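Local structure of DNA replication and repair protein RecF (Caldanaerobacter subterraneus subsp. tengcongensis, 5Z69) at residues K142-C147 / N205-K210; N163-N168 / E187-K192; R199-R204 / K238-E243. The protein probably binds ATP and single-stranded DNA as an ABC-type ATPase and recombination mediator, serving DNA replication, RecFOR-pathway repair and the SOS response. All coordinates share one frame; numbering follows the deposited sequence. Where two conformers were deposited one is given.

Contact 1. Residues K142-C147 / N205-K210; sequences KYLDAC and NNYLEK
One water joins the phenol oxygens of Tyr143 and Tyr207 across the two helices: it donates to Tyr143 OH (2.8 Å) and lies in the plane of the Tyr207 ring, 2.8 Å from Tyr207 OH. Tyr143 OH is also hydrogen-bonded to Glu305 on helix 291-313, which packs on both tyrosines. With CG anti to the backbone N (chi1 -176°), Tyr207 reaches out from helix 186-222 toward helix 137-151, and Leu144 slides past it in the opposite direction. Leu144 CD1 comes obliquely to the ring, 3.5 Å from Tyr207 CD2, and the same methyl meets Leu208 CD2 at 4.1 Å. Farther out along the phenol, Cys147 CB packs 3.8 Å from Tyr207 CZ. Cys147 SG sits 3.3 Å above the plane of the Tyr143 ring, offset toward its rim, so the cysteine touches both aromatics, Tyr207 by CB and Tyr143 by SG. The helix segments cross almost perpendicularly (96°) with their axes 11.0 Å apart, a separation spanned by the Tyr207 and Leu144 side chains. The chemistry is that of a mainly apolar helix crossing with a single water-bridged pair of hydroxyls, in which the shared water gives both a partner.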
ATOM      1  N   LYS A 142     -10.662  11.430  -1.863  1.00 39.99           N
ATOM      2  CA  LYS A 142     -11.587  12.541  -2.047  1.00 34.06           C
ATOM      3  C   LYS A 142     -11.668  13.360  -0.750  1.00 33.80           C
ATOM      4  O   LYS A 142     -11.709  14.587  -0.794  1.00 34.04           O
ATOM      5  CB  LYS A 142     -12.974  12.038  -2.468  1.00 31.97           C
ATOM      6  CG  LYS A 142     -14.090  13.119  -2.366  1.00 58.21           C
ATOM      7  CD  LYS A 142     -15.466  12.664  -2.895  1.00 57.71           C
ATOM      8  CE  LYS A 142     -16.477  13.822  -2.852  1.00 58.90           C
ATOM      9  NZ  LYS A 142     -17.881  13.406  -3.154  1.00 59.33           N
ATOM     10  N   TYR A 143     -11.648  12.665   0.392  1.00 31.91           N
ATOM     11  CA  TYR A 143     -11.749  13.288   1.709  1.00 32.84           C
ATOM     12  C   TYR A 143     -10.525  14.143   2.013  1.00 32.85           C
ATOM     13  O   TYR A 143     -10.627  15.292   2.460  1.00 27.73           O
ATOM     14  CB  TYR A 143     -11.928  12.219   2.798  1.00 32.03           C
ATOM     15  CG  TYR A 143     -11.845  12.791   4.190  1.00 31.83           C
ATOM     16  CD1 TYR A 143     -10.722  12.590   4.989  1.00 31.07           C
ATOM     17  CD2 TYR A 143     -12.876  13.584   4.689  1.00 30.47           C
ATOM     18  CE1 TYR A 143     -10.646  13.153   6.277  1.00 33.67           C
ATOM     19  CE2 TYR A 143     -12.814  14.150   5.966  1.00 28.44           C
ATOM     20  CZ  TYR A 143     -11.701  13.935   6.754  1.00 34.63           C
ATOM     21  OH  TYR A 143     -11.656  14.520   8.012  1.00 31.61           O
ATOM     22  N   LEU A 144      -9.360  13.565   1.777  1.00 25.81           N
ATOM     23  CA  LEU A 144      -8.098  14.258   1.955  1.00 36.09           C
ATOM     24  C   LEU A 144      -7.961  15.508   1.067  1.00 30.12           C
ATOM     25  O   LEU A 144      -7.488  16.546   1.519  1.00 26.96           O
ATOM     26  CB  LEU A 144      -6.946  13.291   1.674  1.00 33.48           C
ATOM     27  CG  LEU A 144      -5.542  13.849   1.886  1.00 39.28           C
ATOM     28  CD1 LEU A 144      -5.354  14.299   3.306  1.00 32.67           C
ATOM     29  CD2 LEU A 144      -4.498  12.781   1.517  1.00 36.12           C
ATOM     30  N   ASP A 145      -8.348  15.396  -0.205  1.00 25.87           N
ATOM     31  CA  ASP A 145      -8.272  16.520  -1.134  1.00 22.21           C
ATOM     32  C   ASP A 145      -9.170  17.676  -0.673  1.00 26.80           C
ATOM     33  O   ASP A 145      -8.804  18.842  -0.794  1.00 24.03           O
ATOM     34  CB  ASP A 145      -8.695  16.087  -2.537  1.00 31.44           C
ATOM     35  CG  ASP A 145      -7.600  15.361  -3.295  1.00 36.84           C
ATOM     36  OD1 ASP A 145      -6.406  15.533  -2.969  1.00 31.85           O
ATOM     37  OD2 ASP A 145      -7.949  14.652  -4.258  1.00 33.68           O
ATOM     38  N   ALA A 146     -10.343  17.338  -0.152  1.00 26.30           N
ATOM     39  CA  ALA A 146     -11.310  18.350   0.298  1.00 30.27           C
ATOM     40  C   ALA A 146     -10.858  19.013   1.586  1.00 33.75           C
ATOM     41  O   ALA A 146     -10.975  20.230   1.727  1.00 30.09           O
ATOM     42  CB  ALA A 146     -12.689  17.727   0.487  1.00 28.35           C
ATOM     43  N   CYS A 147     -10.355  18.221   2.537  1.00 24.90           N
ATOM     44  CA  CYS A 147      -9.812  18.787   3.767  1.00 29.77           C
ATOM     45  C   CYS A 147      -8.717  19.796   3.471  1.00 36.95           C
ATOM     46  O   CYS A 147      -8.705  20.914   4.011  1.00 29.10           O
ATOM     47  CB  CYS A 147      -9.254  17.694   4.678  1.00 40.85           C
ATOM     48  SG  CYS A 147     -10.532  16.667   5.394  1.00 31.59           S
ATOM     49  N   ASN A 205       1.462  14.870   2.466  1.00 40.95           N
ATOM     50  CA  ASN A 205       2.291  14.358   3.562  1.00 42.26           C
ATOM     51  C   ASN A 205       2.256  15.283   4.766  1.00 35.14           C
ATOM     52  O   ASN A 205       2.095  14.833   5.905  1.00 37.27           O
ATOM     53  CB  ASN A 205       3.739  14.171   3.121  1.00 37.70           C
ATOM     54  CG  ASN A 205       4.561  13.384   4.144  1.00 38.91           C
ATOM     55  OD1 ASN A 205       4.342  12.194   4.349  1.00 44.11           O
ATOM     56  ND2 ASN A 205       5.491  14.060   4.795  1.00 39.40           N
ATOM     57  N   ASN A 206       2.419  16.579   4.520  1.00 32.81           N
ATOM     58  CA  ASN A 206       2.323  17.565   5.598  0.51 39.59           C
ATOM     59  C   ASN A 206       1.012  17.424   6.373  1.00 37.22           C
ATOM     60  O   ASN A 206       0.997  17.487   7.599  1.00 37.33           O
ATOM     61  CB  ASN A 206       2.440  18.995   5.060  0.51 42.06           C
ATOM     62  CG  ASN A 206       3.759  19.261   4.344  0.51 46.61           C
ATOM     63  OD1 ASN A 206       3.819  20.087   3.431  0.51 49.88           O
ATOM     64  ND2 ASN A 206       4.816  18.564   4.750  0.51 42.73           N
ATOM     65  N   TYR A 207      -0.088  17.229   5.645  1.00 35.71           N
ATOM     66  CA  TYR A 207      -1.397  17.155   6.289  1.00 33.42           C
ATOM     67  C   TYR A 207      -1.539  15.824   7.046  1.00 29.79           C
ATOM     68  O   TYR A 207      -2.064  15.786   8.161  1.00 33.68           O
ATOM     69  CB  TYR A 207      -2.551  17.305   5.262  1.00 32.96           C
ATOM     70  CG  TYR A 207      -3.908  17.332   5.923  1.00 25.95           C
ATOM     71  CD1 TYR A 207      -4.520  18.548   6.256  1.00 29.96           C
ATOM     72  CD2 TYR A 207      -4.583  16.155   6.229  1.00 29.81           C
ATOM     73  CE1 TYR A 207      -5.759  18.576   6.877  1.00 26.01           C
ATOM     74  CE2 TYR A 207      -5.815  16.174   6.849  1.00 33.76           C
ATOM     75  CZ  TYR A 207      -6.406  17.400   7.164  1.00 30.92           C
ATOM     76  OH  TYR A 207      -7.630  17.440   7.804  1.00 34.21           O
ATOM     77  N   LEU A 208      -1.096  14.741   6.422  1.00 30.81           N
ATOM     78  CA  LEU A 208      -1.198  13.429   7.042  1.00 41.99           C
ATOM     79  C   LEU A 208      -0.345  13.357   8.333  1.00 38.24           C
ATOM     80  O   LEU A 208      -0.772  12.727   9.312  1.00 37.28           O
ATOM     81  CB  LEU A 208      -0.813  12.345   6.038  1.00 38.70           C
ATOM     82  CG  LEU A 208      -1.869  12.117   4.955  1.00 42.66           C
ATOM     83  CD1 LEU A 208      -1.306  11.213   3.929  1.00 32.62           C
ATOM     84  CD2 LEU A 208      -3.179  11.537   5.476  1.00 36.88           C
ATOM     85  N   GLU A 209       0.828  13.994   8.321  1.00 36.88           N
ATOM     86  CA  GLU A 209       1.625  14.201   9.542  1.00 43.28           C
ATOM     87  C   GLU A 209       0.792  14.825  10.627  1.00 52.49           C
ATOM     88  O   GLU A 209       0.710  14.301  11.726  1.00 45.12           O
ATOM     89  CB  GLU A 209       2.805  15.139   9.289  1.00 54.66           C
ATOM     90  CG  GLU A 209       4.056  14.517   8.657  1.00 65.05           C
ATOM     91  CD  GLU A 209       5.234  15.476   8.721  1.00 76.99           C
ATOM     92  OE1 GLU A 209       5.801  15.800   7.651  1.00 80.89           O
ATOM     93  OE2 GLU A 209       5.581  15.897   9.851  1.00 79.27           O
ATOM     94  N   LYS A 210       0.182  15.972  10.321  1.00 47.23           N
ATOM     95  CA  LYS A 210      -0.678  16.645  11.295  1.00 41.92           C
ATOM     96  C   LYS A 210      -1.866  15.780  11.671  1.00 35.65           C
ATOM     97  O   LYS A 210      -2.249  15.724  12.836  1.00 43.38           O
ATOM     98  CB  LYS A 210      -1.160  17.985  10.749  1.00 41.12           C
ATOM     99  CG  LYS A 210      -0.051  18.980  10.599  1.00 47.49           C
ATOM    100  CD  LYS A 210      -0.510  20.227   9.862  1.00 56.93           C
ATOM    101  CE  LYS A 210       0.582  21.284   9.867  1.00 53.70           C
ATOM    102  NZ  LYS A 210       0.316  22.351   8.880  1.00 58.63           N
TER
HETATM  103  O   HOH W   1      -8.998  15.115   8.537  1.00 45.99           O

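Contact 2. Residues N163-N168 / E187-K192; sequences NKTLSN and EIFDEK
A chi1 of -169° swings Lys192 CG away from its own amide nitrogen, and the rest of the side chain runs straight across to Thr165; there chi1 of -59° sets OG1 beside the backbone N and turns CG2 in the direction of the carbonyl carbon. The two residues belong to an antiparallel helical hairpin, helix 153-177 followed by helix 186-222, whose segments here run at 156° with their axes 9.9 Å apart. Thr165, the buried residue of the contact, faces the partner helix with both branches. Its OG1 lies against the lysine methylenes, 3.2 Å from Lys192 CE, while its CG2 touches the edge of the Phe189 ring close to the ring plane, 4.0 Å from Phe189 CD1. The lysine therefore packs by its aliphatic part and passes its ammonium group beyond the threonine, where NZ is hydrogen-bonded to Gln161 OE1, one turn earlier on helix 153-177. Thr165 OG1 is held by the main-chain oxygen of the same Gln161, so that one residue serves both polar groups. One turn further along, Asn168 CB approaches the Phe189 ring obliquely, 3.7 Å from Phe189 CE1, and Phe189 thus rests against successive turns of the facing helix. Away from this seam, Asp190 makes a salt bridge to Arg169, a second tie between the arms of the hairpin. A water bridges the two helices: it accepts from Lys192 NZ at 3.2 Å and takes a weak bond from Asn168 ND2. The same water lies 3.2 Å from Thr165 OG1.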
ATOM      1  N   ASN A 163      -5.358  17.777 -12.408  1.00 37.82           N
ATOM      2  CA  ASN A 163      -6.457  17.021 -13.011  1.00 32.34           C
ATOM      3  C   ASN A 163      -6.644  17.404 -14.464  1.00 37.68           C
ATOM      4  O   ASN A 163      -7.051  16.571 -15.287  1.00 38.85           O
ATOM      5  CB  ASN A 163      -7.768  17.232 -12.263  1.00 30.42           C
ATOM      6  CG  ASN A 163      -7.770  16.615 -10.889  1.00 41.54           C
ATOM      7  OD1 ASN A 163      -6.902  15.817 -10.544  1.00 43.83           O
ATOM      8  ND2 ASN A 163      -8.765  16.982 -10.090  1.00 48.74           N
ATOM      9  N   LYS A 164      -6.351  18.667 -14.772  1.00 41.17           N
ATOM     10  CA  LYS A 164      -6.463  19.187 -16.139  1.00 45.01           C
ATOM     11  C   LYS A 164      -5.420  18.540 -17.041  1.00 42.61           C
ATOM     12  O   LYS A 164      -5.727  18.060 -18.130  1.00 38.69           O
ATOM     13  CB  LYS A 164      -6.297  20.710 -16.146  1.00 45.03           C
ATOM     14  CG  LYS A 164      -6.560  21.378 -17.485  1.00 51.37           C
ATOM     15  CD  LYS A 164      -6.779  22.887 -17.291  1.00 54.42           C
ATOM     16  N   THR A 165      -4.180  18.524 -16.571  1.00 36.27           N
ATOM     17  CA  THR A 165      -3.085  17.883 -17.295  1.00 39.10           C
ATOM     18  C   THR A 165      -3.293  16.370 -17.422  1.00 38.71           C
ATOM     19  O   THR A 165      -3.008  15.769 -18.454  1.00 39.86           O
ATOM     20  CB  THR A 165      -1.748  18.158 -16.599  1.00 42.23           C
ATOM     21  OG1 THR A 165      -1.537  19.572 -16.552  1.00 39.48           O
ATOM     22  CG2 THR A 165      -0.605  17.515 -17.343  1.00 36.80           C
ATOM     23  N   LEU A 166      -3.790  15.756 -16.362  1.00 33.70           N
ATOM     24  CA  LEU A 166      -4.109  14.342 -16.403  1.00 38.49           C
ATOM     25  C   LEU A 166      -5.145  14.057 -17.495  1.00 43.62           C
ATOM     26  O   LEU A 166      -4.992  13.122 -18.294  1.00 39.77           O
ATOM     27  CB  LEU A 166      -4.625  13.882 -15.049  1.00 35.09           C
ATOM     28  CG  LEU A 166      -5.066  12.426 -14.991  1.00 34.86           C
ATOM     29  CD1 LEU A 166      -3.866  11.523 -15.267  1.00 40.03           C
ATOM     30  CD2 LEU A 166      -5.682  12.090 -13.634  1.00 38.45           C
ATOM     31  N   SER A 167      -6.198  14.873 -17.527  1.00 40.34           N
ATOM     32  CA  SER A 167      -7.254  14.701 -18.525  1.00 35.64           C
ATOM     33  C   SER A 167      -6.693  14.832 -19.937  1.00 42.98           C
ATOM     34  O   SER A 167      -7.043  14.045 -20.826  1.00 40.58           O
ATOM     35  CB  SER A 167      -8.380  15.714 -18.318  1.00 42.60           C
ATOM     36  OG  SER A 167      -9.371  15.554 -19.321  1.00 45.36           O
ATOM     37  N   ASN A 168      -5.827  15.828 -20.138  1.00 36.19           N
ATOM     38  CA  ASN A 168      -5.158  16.001 -21.423  1.00 44.04           C
ATOM     39  C   ASN A 168      -4.309  14.783 -21.778  1.00 50.59           C
ATOM     40  O   ASN A 168      -4.304  14.333 -22.921  1.00 49.50           O
ATOM     41  CB  ASN A 168      -4.281  17.249 -21.420  1.00 43.57           C
ATOM     42  CG  ASN A 168      -5.101  18.542 -21.373  1.00 50.45           C
ATOM     43  OD1 ASN A 168      -6.290  18.546 -21.698  1.00 46.28           O
ATOM     44  ND2 ASN A 168      -4.465  19.632 -20.964  1.00 47.38           N
ATOM     45  N   GLU A 187       5.862  12.956 -23.361  1.00 53.64           N
ATOM     46  CA  GLU A 187       6.955  13.357 -22.484  1.00 59.72           C
ATOM     47  C   GLU A 187       6.642  14.664 -21.774  1.00 53.86           C
ATOM     48  O   GLU A 187       6.834  14.794 -20.574  1.00 52.42           O
ATOM     49  CB  GLU A 187       8.259  13.511 -23.262  1.00 62.52           C
ATOM     50  CG  GLU A 187       9.413  14.000 -22.399  1.00 75.73           C
ATOM     51  CD  GLU A 187      10.596  14.477 -23.216  1.00 91.52           C
ATOM     52  OE1 GLU A 187      11.012  13.746 -24.139  1.00 96.27           O
ATOM     53  OE2 GLU A 187      11.106  15.585 -22.937  1.00 97.37           O
ATOM     54  N   ILE A 188       6.145  15.628 -22.529  1.00 53.22           N
ATOM     55  CA  ILE A 188       6.009  16.976 -22.009  1.00 54.26           C
ATOM     56  C   ILE A 188       4.906  16.994 -20.949  1.00 45.78           C
ATOM     57  O   ILE A 188       5.058  17.610 -19.899  1.00 42.67           O
ATOM     58  CB  ILE A 188       5.727  17.991 -23.133  1.00 64.85           C
ATOM     59  CG1 ILE A 188       6.787  17.880 -24.249  1.00 79.61           C
ATOM     60  CG2 ILE A 188       5.770  19.381 -22.566  1.00 53.54           C
ATOM     61  CD1 ILE A 188       6.616  16.721 -25.288  1.00 64.15           C
ATOM     62  N   PHE A 189       3.820  16.275 -21.209  1.00 45.58           N
ATOM     63  CA  PHE A 189       2.775  16.082 -20.209  1.00 41.70           C
ATOM     64  C   PHE A 189       3.274  15.328 -18.996  1.00 46.78           C
ATOM     65  O   PHE A 189       2.876  15.639 -17.870  1.00 46.18           O
ATOM     66  CB  PHE A 189       1.582  15.357 -20.830  1.00 43.14           C
ATOM     67  CG  PHE A 189       0.818  16.212 -21.787  1.00 49.08           C
ATOM     68  CD1 PHE A 189      -0.086  17.163 -21.319  1.00 51.36           C
ATOM     69  CD2 PHE A 189       1.038  16.118 -23.144  1.00 55.45           C
ATOM     70  CE1 PHE A 189      -0.778  17.975 -22.194  1.00 47.49           C
ATOM     71  CE2 PHE A 189       0.350  16.933 -24.025  1.00 56.54           C
ATOM     72  CZ  PHE A 189      -0.559  17.859 -23.547  1.00 55.05           C
ATOM     73  N   ASP A 190       4.152  14.347 -19.226  1.00 43.05           N
ATOM     74  CA  ASP A 190       4.731  13.559 -18.156  1.00 41.34           C
ATOM     75  C   ASP A 190       5.490  14.448 -17.189  1.00 41.62           C
ATOM     76  O   ASP A 190       5.344  14.329 -15.961  1.00 37.12           O
ATOM     77  CB  ASP A 190       5.680  12.487 -18.718  1.00 55.38           C
ATOM     78  CG  ASP A 190       4.949  11.255 -19.246  1.00 53.71           C
ATOM     79  OD1 ASP A 190       5.638  10.336 -19.736  1.00 64.26           O
ATOM     80  OD2 ASP A 190       3.701  11.196 -19.168  1.00 56.43           O
ATOM     81  N   GLU A 191       6.317  15.327 -17.751  1.00 41.58           N
ATOM     82  CA  GLU A 191       7.120  16.251 -16.965  1.00 43.22           C
ATOM     83  C   GLU A 191       6.217  17.101 -16.083  1.00 45.14           C
ATOM     84  O   GLU A 191       6.497  17.304 -14.905  1.00 40.48           O
ATOM     85  CB  GLU A 191       7.964  17.142 -17.879  1.00 49.53           C
ATOM     86  CG  GLU A 191       8.866  16.363 -18.838  1.00 68.65           C
ATOM     87  CD  GLU A 191       9.683  17.259 -19.763  1.00 82.69           C
ATOM     88  OE1 GLU A 191      10.918  17.067 -19.838  1.00 90.49           O
ATOM     89  OE2 GLU A 191       9.094  18.144 -20.423  1.00 82.39           O
ATOM     90  N   LYS A 192       5.118  17.569 -16.664  1.00 45.20           N
ATOM     91  CA  LYS A 192       4.204  18.468 -15.958  1.00 43.55           C
ATOM     92  C   LYS A 192       3.498  17.725 -14.827  1.00 41.44           C
ATOM     93  O   LYS A 192       3.387  18.241 -13.711  1.00 37.24           O
ATOM     94  CB  LYS A 192       3.176  19.076 -16.922  1.00 39.74           C
ATOM     95  CG  LYS A 192       2.367  20.222 -16.282  1.00 42.61           C
ATOM     96  CD  LYS A 192       1.446  20.900 -17.265  1.00 42.73           C
ATOM     97  CE  LYS A 192       0.622  21.991 -16.571  1.00 48.76           C
ATOM     98  NZ  LYS A 192      -0.057  22.862 -17.551  1.00 50.19           N
TER
HETATM   99  O   HOH W   2      -1.533  20.791 -19.515  1.00 40.50           O

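Contact 3. Residues R199-R204 / K238-E243; sequences RIIKVR and KEVHEE
The carboxylate of Glu243 and the guanidinium of Arg199 are turned 64° apart and do not meet by their charged atoms: Glu243 OE1 instead lies against the arginine's aliphatic stem, 3.1 Å from Arg199 CG. Two other flat groups are backed from within their own segments, Arg204 by Ile200 CG2 over one face of its guanidinium, and the His241 ring by the carbonyl carbon of Glu239 over one face. Glu243 stretches to the helix because its chi1 of -166° sends CG out opposite the amide nitrogen and the chain continues straight, which brings its carboxylate against the aliphatic parts of Arg199 and Lys202. On its other oxygen, OE2 stands 3.7 Å from Lys202 CD. The opposite charges remain at a distance, with Arg199 NH1 4.9 Å from Glu243 OE1 and Lys202 NZ 4.9 Å from Glu243 OE2, and any attraction is probably long-range. The arginine's chain is bent at chi3, and its guanidinium makes a cation-pi contact with Tyr196. A leucine in place of Glu243 lacks the carboxylate that lies against Arg199 CG and Lys202 CD, and would probably deprive both basic groups of a nearby negative charge. Earlier in the loop, Val240 CG2 meets Ile201 CG2 at 4.1 Å, the two side chains crossing near a right angle, and both also touch Ile246. Glu242, modelled in two conformers, forms a less certain salt bridge with Lys263 of the second subunit. This is a strand-to-helix connection laid along a long helix, with Glu242 at the N-cap position of helix 243-256.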
ATOM      1  N   ARG A 199       4.436  18.325  -5.879  1.00 37.67           N
ATOM      2  CA  ARG A 199       3.908  19.338  -4.956  1.00 36.54           C
ATOM      3  C   ARG A 199       2.726  18.812  -4.142  1.00 29.51           C
ATOM      4  O   ARG A 199       2.619  19.057  -2.943  1.00 37.19           O
ATOM      5  CB  ARG A 199       3.511  20.580  -5.721  1.00 40.44           C
ATOM      6  CG  ARG A 199       4.700  21.367  -6.180  1.00 51.32           C
ATOM      7  CD  ARG A 199       4.334  22.821  -6.308  1.00 52.41           C
ATOM      8  NE  ARG A 199       3.464  23.042  -7.450  1.00 51.65           N
ATOM      9  CZ  ARG A 199       3.913  23.301  -8.669  1.00 58.48           C
ATOM     10  NH1 ARG A 199       5.219  23.358  -8.885  1.00 63.49           N
ATOM     11  NH2 ARG A 199       3.062  23.504  -9.669  1.00 61.15           N
ATOM     12  N   ILE A 200       1.866  18.045  -4.793  1.00 30.56           N
ATOM     13  CA  ILE A 200       0.680  17.496  -4.153  1.00 30.77           C
ATOM     14  C   ILE A 200       1.055  16.447  -3.098  1.00 34.16           C
ATOM     15  O   ILE A 200       0.523  16.451  -1.983  1.00 36.45           O
ATOM     16  CB  ILE A 200      -0.255  16.910  -5.229  1.00 28.56           C
ATOM     17  CG1 ILE A 200      -1.071  18.046  -5.879  1.00 31.27           C
ATOM     18  CG2 ILE A 200      -1.183  15.836  -4.661  1.00 23.38           C
ATOM     19  CD1 ILE A 200      -1.562  17.704  -7.279  1.00 41.53           C
ATOM     20  N   ILE A 201       1.974  15.552  -3.450  1.00 28.58           N
ATOM     21  CA  ILE A 201       2.446  14.555  -2.492  1.00 28.10           C
ATOM     22  C   ILE A 201       3.028  15.245  -1.266  1.00 30.71           C
ATOM     23  O   ILE A 201       2.720  14.881  -0.129  1.00 30.39           O
ATOM     24  CB  ILE A 201       3.496  13.620  -3.131  1.00 38.26           C
ATOM     25  CG1 ILE A 201       2.791  12.617  -4.038  1.00 43.98           C
ATOM     26  CG2 ILE A 201       4.327  12.904  -2.052  1.00 31.65           C
ATOM     27  CD1 ILE A 201       3.687  12.008  -5.094  1.00 41.55           C
ATOM     28  N   LYS A 202       3.835  16.276  -1.498  1.00 36.18           N
ATOM     29  CA  LYS A 202       4.467  16.992  -0.393  1.00 35.15           C
ATOM     30  C   LYS A 202       3.430  17.566   0.573  1.00 46.76           C
ATOM     31  O   LYS A 202       3.553  17.421   1.793  1.00 36.05           O
ATOM     32  CB  LYS A 202       5.365  18.117  -0.917  1.00 42.00           C
ATOM     33  CG  LYS A 202       6.124  18.820   0.200  1.00 52.13           C
ATOM     34  CD  LYS A 202       6.240  20.319  -0.012  1.00 58.70           C
ATOM     35  CE  LYS A 202       4.911  21.022   0.269  1.00 61.35           C
ATOM     36  NZ  LYS A 202       4.989  22.514   0.162  1.00 53.40           N
ATOM     37  N   VAL A 203       2.399  18.203   0.034  1.00 39.44           N
ATOM     38  CA  VAL A 203       1.395  18.795   0.897  1.00 33.76           C
ATOM     39  C   VAL A 203       0.519  17.737   1.562  1.00 27.10           C
ATOM     40  O   VAL A 203       0.153  17.872   2.740  1.00 33.43           O
ATOM     41  CB  VAL A 203       0.507  19.781   0.124  1.00 38.64           C
ATOM     42  CG1 VAL A 203      -0.662  20.247   1.006  1.00 39.54           C
ATOM     43  CG2 VAL A 203       1.344  20.952  -0.369  1.00 34.89           C
ATOM     44  N   ARG A 204       0.176  16.690   0.820  1.00 32.70           N
ATOM     45  CA  ARG A 204      -0.597  15.600   1.409  1.00 30.59           C
ATOM     46  C   ARG A 204       0.142  15.003   2.600  1.00 44.27           C
ATOM     47  O   ARG A 204      -0.477  14.679   3.621  1.00 34.95           O
ATOM     48  CB  ARG A 204      -0.893  14.505   0.391  1.00 29.38           C
ATOM     49  CG  ARG A 204      -2.019  14.837  -0.577  1.00 28.56           C
ATOM     50  CD  ARG A 204      -2.288  13.660  -1.507  1.00 33.19           C
ATOM     51  NE  ARG A 204      -3.394  13.964  -2.397  1.00 32.26           N
ATOM     52  CZ  ARG A 204      -3.847  13.155  -3.342  1.00 39.63           C
ATOM     53  NH1 ARG A 204      -3.281  11.966  -3.538  1.00 28.69           N
ATOM     54  NH2 ARG A 204      -4.865  13.543  -4.098  1.00 26.02           N
ATOM     55  N   LYS A 238       9.018   6.200   1.170  1.00 64.25           N
ATOM     56  CA  LYS A 238       8.504   5.868   2.513  1.00 66.07           C
ATOM     57  C   LYS A 238       8.621   7.046   3.485  1.00 60.43           C
ATOM     58  O   LYS A 238       7.914   7.089   4.492  1.00 62.08           O
ATOM     59  CB  LYS A 238       9.216   4.633   3.090  1.00 70.76           C
ATOM     60  CG  LYS A 238       8.266   3.627   3.767  1.00 73.96           C
ATOM     61  CD  LYS A 238       8.922   2.910   4.939  1.00 79.69           C
ATOM     62  CE  LYS A 238      10.275   2.340   4.551  1.00 86.54           C
ATOM     63  NZ  LYS A 238      11.030   1.810   5.733  1.00 90.52           N
ATOM     64  N   GLU A 239       9.513   7.987   3.164  1.00 57.76           N
ATOM     65  CA  GLU A 239       9.696   9.226   3.924  1.00 61.87           C
ATOM     66  C   GLU A 239       9.900  10.436   2.977  1.00 58.00           C
ATOM     67  O   GLU A 239      10.987  10.597   2.443  1.00 58.50           O
ATOM     68  CB  GLU A 239      10.893   9.061   4.871  1.00 62.65           C
ATOM     69  N   VAL A 240       8.884  11.287   2.781  1.00 63.62           N
ATOM     70  CA  VAL A 240       8.878  12.224   1.649  1.00 64.78           C
ATOM     71  C   VAL A 240       9.344  13.644   2.049  1.00 67.46           C
ATOM     72  O   VAL A 240       8.803  14.254   2.970  1.00 64.82           O
ATOM     73  CB  VAL A 240       7.424  12.234   0.944  1.00 62.44           C
ATOM     74  CG1 VAL A 240       6.679  10.833   1.014  1.00 54.49           C
ATOM     75  CG2 VAL A 240       6.516  13.348   1.425  1.00 56.25           C
ATOM     76  N   HIS A 241      10.407  14.163   1.431  1.00 76.24           N
ATOM     77  CA  HIS A 241      10.747  15.580   1.664  1.00 75.23           C
ATOM     78  C   HIS A 241      11.425  16.275   0.485  1.00 70.08           C
ATOM     79  O   HIS A 241      10.970  17.339   0.061  1.00 61.24           O
ATOM     80  CB  HIS A 241      11.619  15.760   2.916  1.00 82.40           C
ATOM     81  CG  HIS A 241      12.174  14.487   3.473  1.00 86.82           C
ATOM     82  ND1 HIS A 241      12.723  13.506   2.679  1.00 93.78           N
ATOM     83  CD2 HIS A 241      12.292  14.048   4.749  1.00 86.18           C
ATOM     84  CE1 HIS A 241      13.145  12.511   3.438  1.00 94.69           C
ATOM     85  NE2 HIS A 241      12.898  12.816   4.699  1.00 91.36           N
ATOM     86  N   GLU A 242      12.511  15.704  -0.031  1.00 63.49           N
ATOM     87  CA  GLU A 242      13.149  16.223  -1.234  0.73 58.68           C
ATOM     88  C   GLU A 242      12.142  16.162  -2.362  1.00 53.58           C
ATOM     89  O   GLU A 242      11.784  15.077  -2.816  1.00 54.19           O
ATOM     90  CB  GLU A 242      14.395  15.415  -1.608  0.73 60.40           C
ATOM     91  CG  GLU A 242      15.167  14.835  -0.427  0.73 59.71           C
ATOM     92  CD  GLU A 242      15.954  15.878   0.322  0.73 60.28           C
ATOM     93  OE1 GLU A 242      16.056  17.014  -0.181  0.73 62.28           O
ATOM     94  OE2 GLU A 242      16.472  15.559   1.410  0.73 58.85           O
ATOM     95  N   GLU A 243      11.669  17.319  -2.791  1.00 51.29           N
ATOM     96  CA  GLU A 243      10.663  17.386  -3.830  1.00 45.90           C
ATOM     97  C   GLU A 243      11.289  17.022  -5.164  1.00 49.10           C
ATOM     98  O   GLU A 243      10.631  16.483  -6.058  1.00 53.02           O
ATOM     99  CB  GLU A 243      10.051  18.789  -3.874  1.00 49.75           C
ATOM    100  CG  GLU A 243       8.772  18.884  -4.676  1.00 55.34           C
ATOM    101  CD  GLU A 243       8.083  20.232  -4.495  1.00 54.76           C
ATOM    102  OE1 GLU A 243       7.730  20.866  -5.511  1.00 50.67           O
ATOM    103  OE2 GLU A 243       7.898  20.649  -3.331  1.00 67.46           O
TER

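In the fold
All three contacts draw on helix 186-222, which takes its partners in order along its length: helix 153-177 in contact 2, the 238-243 loop in contact 3 and helix 137-151 in contact 1. Contacts 1 and 3 have centres about 12 Å apart and touch, through a salt bridge from Asp145 to Arg204 and packing of Asn205 on Val240. Contact 2 lies about 23 Å from contact 1 and 19 Å from contact 3, centre to centre, touching neither. Along the chain, contact 2 is nested within the loop of contact 1 and closes before contact 3 opens, whereas contacts 1 and 3 interleave. The long helix thus ties these elements into one helical region, away from the nucleotide pocket.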